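Local coordinates for thermotoga maritima TmcAL (PDB 5Y0T), which belongs to the HIGH nucleotidyl transferase family of the HUP clan, built on an alpha/beta fold, and binds adenosine-5'-rp-alpha-thio-triphosphate in this crystal, at residues P71-T76 and E324-S329; G333-R338 and L385-L390; A357-V362 and L377-Q382. All blocks are in the same frame, centred on the assembly; numbering follows the deposited sequence.

Contact 1: P71-T76 and E324-S329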
loop_
_atom_site.group_PDB
_atom_site.type_symbol
_atom_site.label_atom_id
_atom_site.label_comp_id
_atom_site.label_asym_id
_atom_site.label_seq_id
_atom_site.Cartn_x
_atom_site.Cartn_y
_atom_site.Cartn_z
ATOM N N PRO A 71 4.279 -3.119 -22.296
ATOM C CA PRO A 71 3.848 -2.339 -21.123
ATOM C C PRO A 71 3.144 -3.179 -20.069
ATOM O O PRO A 71 2.446 -4.142 -20.412
ATOM C CB PRO A 71 2.893 -1.295 -21.732
ATOM C CG PRO A 71 3.529 -1.038 -23.103
ATOM C CD PRO A 71 3.910 -2.460 -23.561
ATOM N N VAL A 72 3.338 -2.815 -18.806
ATOM C CA VAL A 72 2.791 -3.560 -17.663
ATOM C C VAL A 72 1.304 -3.877 -17.802
ATOM O O VAL A 72 0.853 -4.956 -17.427
ATOM C CB VAL A 72 3.000 -2.780 -16.340
ATOM C CG1 VAL A 72 2.275 -3.468 -15.174
ATOM C CG2 VAL A 72 4.497 -2.618 -16.050
ATOM N N VAL A 73 0.535 -2.934 -18.337
ATOM C CA VAL A 73 -0.900 -3.135 -18.417
ATOM C C VAL A 73 -1.253 -4.356 -19.291
ATOM O O VAL A 73 -2.303 -4.963 -19.097
ATOM C CB VAL A 73 -1.611 -1.850 -18.947
ATOM C CG1 VAL A 73 -1.170 -1.520 -20.403
ATOM C CG2 VAL A 73 -3.120 -1.983 -18.811
ATOM N N PHE A 74 -0.421 -4.661 -20.295
ATOM C CA PHE A 74 -0.540 -5.912 -21.073
ATOM C C PHE A 74 0.233 -7.094 -20.506
ATOM O O PHE A 74 -0.256 -8.224 -20.522
ATOM C CB PHE A 74 -0.123 -5.666 -22.522
ATOM C CG PHE A 74 -0.836 -4.496 -23.133
ATOM C CD1 PHE A 74 -2.193 -4.572 -23.403
ATOM C CD2 PHE A 74 -0.165 -3.296 -23.368
ATOM C CE1 PHE A 74 -2.874 -3.477 -23.936
ATOM C CE2 PHE A 74 -0.834 -2.201 -23.908
ATOM C CZ PHE A 74 -2.190 -2.292 -24.184
ATOM N N ALA A 75 1.456 -6.834 -20.044
ATOM C CA ALA A 75 2.348 -7.904 -19.583
ATOM C C ALA A 75 1.755 -8.731 -18.444
ATOM O O ALA A 75 2.086 -9.910 -18.282
ATOM C CB ALA A 75 3.716 -7.300 -19.150
ATOM N N THR A 76 0.932 -8.093 -17.612
ATOM C CA THR A 76 0.302 -8.771 -16.493
ATOM C C THR A 76 -1.146 -9.203 -16.725
ATOM O O THR A 76 -1.825 -9.560 -15.766
ATOM C CB THR A 76 0.369 -7.912 -15.214
ATOM O OG1 THR A 76 -0.249 -6.648 -15.456
ATOM C CG2 THR A 76 1.840 -7.703 -14.814
ATOM N N GLU A 324 -11.560 1.015 -16.266
ATOM C CA GLU A 324 -11.623 1.933 -17.398
ATOM C C GLU A 324 -10.279 2.019 -18.138
ATOM O O GLU A 324 -10.230 2.077 -19.371
ATOM C CB GLU A 324 -12.061 3.326 -16.932
ATOM C CG GLU A 324 -12.161 4.336 -18.069
ATOM C CD GLU A 324 -12.808 5.643 -17.647
ATOM O OE1 GLU A 324 -13.226 5.754 -16.471
ATOM O OE2 GLU A 324 -12.897 6.558 -18.494
ATOM N N PHE A 325 -9.192 2.039 -17.372
ATOM C CA PHE A 325 -7.836 2.110 -17.917
ATOM C C PHE A 325 -7.511 0.865 -18.754
ATOM O O PHE A 325 -6.971 0.972 -19.869
ATOM C CB PHE A 325 -6.848 2.287 -16.761
ATOM C CG PHE A 325 -5.406 2.096 -17.137
ATOM C CD1 PHE A 325 -4.767 2.989 -17.978
ATOM C CD2 PHE A 325 -4.678 1.050 -16.595
ATOM C CE1 PHE A 325 -3.428 2.819 -18.312
ATOM C CE2 PHE A 325 -3.338 0.877 -16.913
ATOM C CZ PHE A 325 -2.709 1.762 -17.768
ATOM N N VAL A 326 -7.856 -0.314 -18.244
ATOM C CA VAL A 326 -7.588 -1.543 -19.004
ATOM C C VAL A 326 -8.498 -1.626 -20.237
ATOM O O VAL A 326 -8.071 -2.073 -21.308
ATOM C CB VAL A 326 -7.754 -2.813 -18.131
ATOM C CG1 VAL A 326 -7.584 -4.065 -18.964
ATOM C CG2 VAL A 326 -6.737 -2.810 -17.015
ATOM N N GLU A 327 -9.738 -1.164 -20.103
ATOM C CA GLU A 327 -10.654 -1.165 -21.236
ATOM C C GLU A 327 -10.108 -0.302 -22.378
ATOM O O GLU A 327 -10.124 -0.710 -23.534
ATOM C CB GLU A 327 -12.040 -0.673 -20.821
ATOM C CG GLU A 327 -13.015 -0.542 -21.991
ATOM C CD GLU A 327 -13.385 -1.889 -22.586
ATOM O OE1 GLU A 327 -13.211 -2.916 -21.889
ATOM O OE2 GLU A 327 -13.849 -1.920 -23.748
ATOM N N LYS A 328 -9.640 0.894 -22.052
ATOM C CA LYS A 328 -9.035 1.756 -23.061
ATOM C C LYS A 328 -7.744 1.157 -23.627
ATOM O O LYS A 328 -7.485 1.244 -24.834
ATOM C CB LYS A 328 -8.746 3.143 -22.484
ATOM C CG LYS A 328 -9.977 4.030 -22.330
ATOM C CD LYS A 328 -9.576 5.461 -21.984
ATOM C CE LYS A 328 -8.757 6.099 -23.110
ATOM N NZ LYS A 328 -8.424 7.539 -22.850
ATOM N N SER A 329 -6.925 0.567 -22.764
ATOM C CA SER A 329 -5.680 -0.040 -23.237
ATOM C C SER A 329 -5.971 -1.218 -24.174
ATOM O O SER A 329 -5.239 -1.444 -25.134
ATOM C CB SER A 329 -4.812 -0.507 -22.068
ATOM O OG SER A 329 -4.461 0.571 -21.211
#
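V73 sets CG1 between its backbone N and carbonyl carbon (chi1 64°) and CG2 anti to N, while F325 sends its ring out anti to its own N (chi1 168°); the two side chains reach toward one another from their separate helices. The V73 CG2 methyl is the hub of the contact. It reaches CE2 of F325 at 3.4 Å, coming in oblique to the ring, and also touches V326 CG2 at 4.1 Å and S329 OG at 3.8 Å, so one methyl engages three residues of helix 323-332. Beside it, F74 offers the rim of its ring: CZ lies 3.3 Å from S329 O, which sits at the ring edge in its plane, and CZ also packs on the S329 CB methylene. V73 CG1 lies over one face of the same ring, toward its rim. S329 OG donates to F325 O (2.9 Å) from above the carbonyl plane, on the face opposite S329 N; this folds the hydroxyl back on its own helix, where OG lies over one face of the F325 ring, offset toward the rim, and makes a weak hydrogen bond with Q387 NE2. Helix 381-399 covers a further side, with D391 OD1 accepting from V72 N. The contact is a buried helix-on-helix seam, in which the short helix 72-75, directly after strand 66-70 of the central, partly parallel sheet of this HUP-clan fold, packs against helix 323-332; the F74 side chain lies about 13 Å from the bound adenosine-5'-rp-alpha-thio-triphosphate.

Contact 2: G333-R338 and L385-L390. With EDO (1,2-ethanediol), chain G.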
loop_
_atom_site.group_PDB
_atom_site.type_symbol
_atom_site.label_atom_id
_atom_site.label_comp_id
_atom_site.label_asym_id
_atom_site.label_seq_id
_atom_site.Cartn_x
_atom_site.Cartn_y
_atom_site.Cartn_z
ATOM N N GLY A 333 -4.823 0.069 -27.479
ATOM C CA GLY A 333 -3.497 -0.530 -27.450
ATOM C C GLY A 333 -2.452 0.304 -26.733
ATOM O O GLY A 333 -2.762 1.341 -26.122
ATOM N N PRO A 334 -1.195 -0.142 -26.796
ATOM C CA PRO A 334 -0.028 0.600 -26.295
ATOM C C PRO A 334 0.131 1.909 -27.042
ATOM O O PRO A 334 -0.152 1.959 -28.245
ATOM C CB PRO A 334 1.150 -0.346 -26.587
ATOM C CG PRO A 334 0.670 -1.152 -27.778
ATOM C CD PRO A 334 -0.804 -1.388 -27.474
ATOM N N GLN A 335 0.500 2.972 -26.334
ATOM C CA GLN A 335 0.644 4.271 -26.964
ATOM C C GLN A 335 2.105 4.625 -27.267
ATOM O O GLN A 335 2.383 5.702 -27.782
ATOM C CB GLN A 335 -0.013 5.348 -26.086
ATOM C CG GLN A 335 -1.525 5.107 -25.891
ATOM C CD GLN A 335 -2.289 5.084 -27.211
ATOM O OE1 GLN A 335 -2.270 6.057 -27.953
ATOM N NE2 GLN A 335 -2.968 3.964 -27.505
ATOM N N TYR A 336 3.045 3.729 -26.954
ATOM C CA TYR A 336 4.462 4.029 -27.209
ATOM C C TYR A 336 5.240 2.734 -27.400
ATOM O O TYR A 336 4.805 1.655 -26.979
ATOM C CB TYR A 336 5.102 4.837 -26.038
ATOM C CG TYR A 336 4.812 4.184 -24.702
ATOM C CD1 TYR A 336 5.603 3.147 -24.216
ATOM C CD2 TYR A 336 3.696 4.557 -23.958
ATOM C CE1 TYR A 336 5.299 2.513 -23.015
ATOM C CE2 TYR A 336 3.390 3.933 -22.766
ATOM C CZ TYR A 336 4.189 2.928 -22.287
ATOM O OH TYR A 336 3.842 2.312 -21.094
ATOM N N ILE A 337 6.396 2.859 -28.023
ATOM C CA ILE A 337 7.337 1.763 -28.099
ATOM C C ILE A 337 8.511 2.082 -27.181
ATOM O O ILE A 337 9.267 3.013 -27.451
ATOM C CB ILE A 337 7.841 1.547 -29.537
ATOM C CG1 ILE A 337 6.672 1.138 -30.447
ATOM C CG2 ILE A 337 8.913 0.463 -29.540
ATOM C CD1 ILE A 337 6.940 1.351 -31.947
ATOM N N ARG A 338 8.670 1.308 -26.111
ATOM C CA ARG A 338 9.767 1.538 -25.163
ATOM C C ARG A 338 10.970 0.676 -25.552
ATOM O O ARG A 338 10.852 -0.534 -25.610
ATOM C CB ARG A 338 9.329 1.215 -23.719
ATOM C CG ARG A 338 10.495 1.188 -22.693
ATOM C CD ARG A 338 10.878 2.596 -22.212
ATOM N NE ARG A 338 12.005 2.557 -21.268
ATOM C CZ ARG A 338 11.870 2.334 -19.964
ATOM N NH1 ARG A 338 10.656 2.158 -19.443
ATOM N NH2 ARG A 338 12.940 2.318 -19.175
ATOM N N LEU A 385 0.260 8.685 -20.952
ATOM C CA LEU A 385 0.793 9.054 -19.648
ATOM C C LEU A 385 0.447 8.026 -18.572
ATOM O O LEU A 385 1.305 7.676 -17.762
ATOM C CB LEU A 385 0.292 10.450 -19.231
ATOM C CG LEU A 385 0.858 11.602 -20.069
ATOM C CD1 LEU A 385 0.190 12.951 -19.699
ATOM C CD2 LEU A 385 2.370 11.699 -19.932
ATOM N N GLU A 386 -0.795 7.538 -18.559
ATOM C CA GLU A 386 -1.193 6.500 -17.598
ATOM C C GLU A 386 -0.438 5.195 -17.796
ATOM O O GLU A 386 0.018 4.577 -16.822
ATOM C CB GLU A 386 -2.713 6.250 -17.665
ATOM C CG GLU A 386 -3.493 7.477 -17.201
ATOM C CD GLU A 386 -5.006 7.289 -17.182
ATOM O OE1 GLU A 386 -5.490 6.185 -17.496
ATOM O OE2 GLU A 386 -5.714 8.260 -16.848
ATOM N N GLN A 387 -0.278 4.778 -19.048
ATOM C CA GLN A 387 0.441 3.548 -19.322
ATOM C C GLN A 387 1.893 3.636 -18.860
ATOM O O GLN A 387 2.384 2.745 -18.156
ATOM C CB GLN A 387 0.378 3.202 -20.823
ATOM C CG GLN A 387 -0.988 2.716 -21.282
ATOM C CD GLN A 387 -1.052 2.425 -22.781
ATOM O OE1 GLN A 387 -0.164 2.814 -23.543
ATOM N NE2 GLN A 387 -2.100 1.726 -23.204
ATOM N N ILE A 388 2.588 4.712 -19.234
ATOM C CA ILE A 388 4.019 4.770 -18.947
ATOM C C ILE A 388 4.263 5.040 -17.451
ATOM O O ILE A 388 5.247 4.554 -16.884
ATOM C CB ILE A 388 4.737 5.810 -19.850
ATOM C CG1 ILE A 388 6.208 5.434 -20.042
ATOM C CG2 ILE A 388 4.580 7.263 -19.313
ATOM C CD1 ILE A 388 6.862 6.175 -21.221
ATOM N N ASP A 389 3.335 5.742 -16.803
ATOM C CA ASP A 389 3.388 5.934 -15.355
ATOM C C ASP A 389 3.303 4.584 -14.625
ATOM O O ASP A 389 4.003 4.350 -13.630
ATOM C CB ASP A 389 2.257 6.854 -14.892
ATOM C CG ASP A 389 2.159 6.934 -13.368
ATOM O OD1 ASP A 389 2.999 7.624 -12.757
ATOM O OD2 ASP A 389 1.254 6.289 -12.790
ATOM N N LEU A 390 2.478 3.684 -15.144
ATOM C CA LEU A 390 2.389 2.332 -14.584
ATOM C C LEU A 390 3.694 1.568 -14.781
ATOM O O LEU A 390 4.176 0.900 -13.850
ATOM C CB LEU A 390 1.206 1.574 -15.206
ATOM C CG LEU A 390 1.059 0.108 -14.792
ATOM C CD1 LEU A 390 0.979 -0.040 -13.251
ATOM C CD2 LEU A 390 -0.139 -0.522 -15.458
HETATM C C1 EDO G . -2.204 5.037 -30.986
HETATM O O1 EDO G . -2.350 6.099 -31.948
HETATM C C2 EDO G . -3.338 4.023 -31.155
HETATM O O2 EDO G . -4.465 4.405 -30.331
#
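G333 leaves helix 323-332 with positive phi (81°), turning its carbonyl and the P334-Q335 backbone to Q387 of helix 381-399, so that P334 CA comes within 7.6 Å of Q387 CA. The Q387 chain, extended beyond CG, carries its amide to this turn and uses both ends. NE2 donates to G333 O (3.0 Å, 166° at the hydrogen), with the oxygen in the amide plane, and OE1 accepts from Q335 N (2.9 Å) on a lone pair in its carbonyl plane. Q335 bends at chi2 and brings its own NE2 to G333 O (3.0 Å), reaching it from the opposite face to Q387 NE2. The same NE2 donates to O2 of a bound 1,2-ethanediol at 3.2 Å, while Q335 OE1 takes the backbone N of D380. Farther along, Y336 lays its ring on the helix: I388 CD1 stands almost on the ring normal, 4.2 Å from the centroid, a CH-pi contact, and Q387 CB meets the ring edge. F384 adds an edge-to-face contact, and the Y336 hydroxyl, 3.2 Å from Q387 C, finds its polar partner in D391. With donor and acceptor both engaged, the Q387 amide is fixed against a flip, and G333 O, with an amide N-H donating from each face of its plane, has its hydrogen-bonding capacity met by side chains in a buried spot where the helix has ended.

Contact 3: A357-V362 and L377-Q382. With EDO (1,2-ethanediol), chain G.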
loop_
_atom_site.group_PDB
_atom_site.type_symbol
_atom_site.label_atom_id
_atom_site.label_comp_id
_atom_site.label_asym_id
_atom_site.label_seq_id
_atom_site.Cartn_x
_atom_site.Cartn_y
_atom_site.Cartn_z
ATOM N N ALA A 357 7.667 3.677 -37.807
ATOM C CA ALA A 357 6.861 3.237 -36.662
ATOM C C ALA A 357 5.554 4.010 -36.575
ATOM O O ALA A 357 5.480 5.153 -37.009
ATOM C CB ALA A 357 7.626 3.378 -35.369
ATOM N N LYS A 358 4.523 3.362 -36.039
ATOM C CA LYS A 358 3.205 3.974 -35.900
ATOM C C LYS A 358 2.952 4.471 -34.483
ATOM O O LYS A 358 1.882 4.989 -34.208
ATOM C CB LYS A 358 2.097 2.978 -36.290
ATOM C CG LYS A 358 2.352 2.188 -37.580
ATOM C CD LYS A 358 1.405 0.978 -37.673
ATOM C CE LYS A 358 1.792 0.043 -38.812
ATOM N NZ LYS A 358 0.676 -0.888 -39.148
ATOM N N LEU A 359 3.916 4.260 -33.584
ATOM C CA LEU A 359 3.848 4.778 -32.215
ATOM C C LEU A 359 5.144 5.517 -31.916
ATOM O O LEU A 359 6.178 5.169 -32.479
ATOM C CB LEU A 359 3.653 3.649 -31.189
ATOM C CG LEU A 359 2.338 2.860 -31.183
ATOM C CD1 LEU A 359 2.418 1.700 -30.193
ATOM C CD2 LEU A 359 1.193 3.802 -30.824
ATOM N N PRO A 360 5.097 6.522 -31.020
ATOM C CA PRO A 360 6.304 7.250 -30.603
ATOM C C PRO A 360 7.317 6.301 -29.977
ATOM O O PRO A 360 6.929 5.414 -29.222
ATOM C CB PRO A 360 5.779 8.250 -29.558
ATOM C CG PRO A 360 4.332 8.381 -29.853
ATOM C CD PRO A 360 3.895 7.026 -30.336
ATOM N N ILE A 361 8.591 6.480 -30.297
ATOM C CA ILE A 361 9.637 5.624 -29.751
ATOM C C ILE A 361 10.298 6.327 -28.569
ATOM O O ILE A 361 10.743 7.468 -28.690
ATOM C CB ILE A 361 10.683 5.283 -30.834
ATOM C CG1 ILE A 361 10.048 4.384 -31.895
ATOM C CG2 ILE A 361 11.907 4.610 -30.226
ATOM C CD1 ILE A 361 10.762 4.420 -33.230
ATOM N N VAL A 362 10.335 5.651 -27.427
ATOM C CA VAL A 362 10.967 6.190 -26.228
ATOM C C VAL A 362 12.281 5.452 -25.987
ATOM O O VAL A 362 12.272 4.253 -25.737
ATOM C CB VAL A 362 10.047 6.048 -24.982
ATOM C CG1 VAL A 362 10.751 6.559 -23.715
ATOM C CG2 VAL A 362 8.720 6.777 -25.206
ATOM N N LEU A 377 2.313 11.675 -34.290
ATOM C CA LEU A 377 1.449 10.497 -34.253
ATOM C C LEU A 377 0.252 10.749 -33.346
ATOM O O LEU A 377 0.419 11.211 -32.230
ATOM C CB LEU A 377 2.246 9.273 -33.771
ATOM C CG LEU A 377 3.310 8.821 -34.783
ATOM C CD1 LEU A 377 4.289 7.823 -34.185
ATOM C CD2 LEU A 377 2.635 8.218 -36.008
ATOM N N PRO A 378 -0.961 10.422 -33.816
ATOM C CA PRO A 378 -2.159 10.844 -33.081
ATOM C C PRO A 378 -2.487 9.927 -31.912
ATOM O O PRO A 378 -3.553 9.308 -31.872
ATOM C CB PRO A 378 -3.253 10.786 -34.152
ATOM C CG PRO A 378 -2.799 9.669 -35.050
ATOM C CD PRO A 378 -1.293 9.786 -35.103
ATOM N N VAL A 379 -1.567 9.834 -30.964
ATOM C CA VAL A 379 -1.777 8.967 -29.810
ATOM C C VAL A 379 -2.771 9.586 -28.826
ATOM O O VAL A 379 -3.098 10.781 -28.889
ATOM C CB VAL A 379 -0.452 8.665 -29.097
ATOM C CG1 VAL A 379 0.490 7.992 -30.056
ATOM C CG2 VAL A 379 0.194 9.972 -28.599
ATOM N N ASP A 380 -3.277 8.747 -27.935
ATOM C CA ASP A 380 -4.108 9.207 -26.834
ATOM C C ASP A 380 -3.158 9.660 -25.735
ATOM O O ASP A 380 -2.462 8.841 -25.123
ATOM C CB ASP A 380 -5.018 8.068 -26.369
ATOM C CG ASP A 380 -5.960 8.464 -25.247
ATOM O OD1 ASP A 380 -5.578 9.257 -24.369
ATOM O OD2 ASP A 380 -7.092 7.937 -25.239
ATOM N N LYS A 381 -3.153 10.958 -25.452
ATOM C CA LYS A 381 -2.127 11.519 -24.576
ATOM C C LYS A 381 -2.317 11.072 -23.136
ATOM O O LYS A 381 -1.354 10.658 -22.471
ATOM C CB LYS A 381 -2.118 13.050 -24.663
ATOM C CG LYS A 381 -1.533 13.564 -25.979
ATOM C CD LYS A 381 -1.102 15.021 -25.851
ATOM C CE LYS A 381 -0.150 15.431 -26.971
ATOM N NZ LYS A 381 -0.843 15.529 -28.278
ATOM N N GLN A 382 -3.550 11.131 -22.651
ATOM C CA GLN A 382 -3.792 10.728 -21.266
ATOM C C GLN A 382 -3.498 9.237 -21.077
ATOM O O GLN A 382 -2.899 8.849 -20.084
ATOM C CB GLN A 382 -5.225 11.060 -20.837
ATOM C CG GLN A 382 -5.428 11.029 -19.311
ATOM C CD GLN A 382 -4.233 11.606 -18.527
ATOM O OE1 GLN A 382 -3.633 10.914 -17.695
ATOM N NE2 GLN A 382 -3.893 12.876 -18.789
HETATM C C1 EDO G . -2.204 5.037 -30.986
HETATM O O1 EDO G . -2.350 6.099 -31.948
HETATM C C2 EDO G . -3.338 4.023 -31.155
HETATM O O2 EDO G . -4.465 4.405 -30.331
#
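L377 CD1 sits squarely over one face of the L359-P360 peptide, 3.3 Å from L359 C and 3.5 Å from P360 N. It also touches K358 C at 3.6 Å, while L377 CD2 lies nearest K358 O, so the two branches straddle consecutive carbonyl groups. Alongside, V379 CG1 rests against the pyrrolidine of P360, 3.6 Å from CD, and P360 and V379 run antiparallel alongside one another. That methyl stands anti to the carbonyl carbon of V379 (chi1 -59°), which brings it over to the proline. L359 contributes a looser touch, its CD2 lying 4.3 Å from V379 CG1; the same CD2 packs on C1 of a 1,2-ethanediol, probably from the crystallisation liquor, whose O1 makes a weak hydrogen bond to P378 O.

In the next shell, an inverse gamma turn centred on P378 places L377 and V379: V379 N bonds to L377 O at 2.7 Å, and both side chains leave the turn toward the 357-362 segment. V371 and T375 border P360, and L372 touches V379. Beyond V379, D380 is the N-cap of helix 381-399, its OD1 accepting from L383 N, and its OD2 forms salt bridges with K328 and K332. On the other segment K358 NZ pairs with D91, and the backbone of P360 bonds to I337, fastening the loop to strand 337-343.

No hydrogen bond crosses between the two segments. The contact is held by apolar branches laid on a peptide and a proline ring, part of it at the surface, where L377 and V379 also touch a crystal neighbour; directional anchoring comes from the cap, salt bridges and strand pairing around it.

How the contacts relate
From the N terminus, the chain leaves strand 66-70 into helix 72-75, and contact 1 closes a long, largely helical excursion when helix 323-332 returns to it. Contact 2 follows in series: helix 323-332 ends, strand 337-343 begins, and helix 381-399 comes back against the junction. Contact 3 lies wholly within that second loop, joining the approach to strand 361-362 with the lead-in to helix 381-399. None of the loops cross. Helix 381-399 serves contacts 2 and 3, and strands 337-343 and 361-362 are neighbours in one sheet. F74 packs on P334 between contacts 1 and 2, and S329 of contact 1 meets Q387 of contact 2, tying helix 323-332 to helix 381-399.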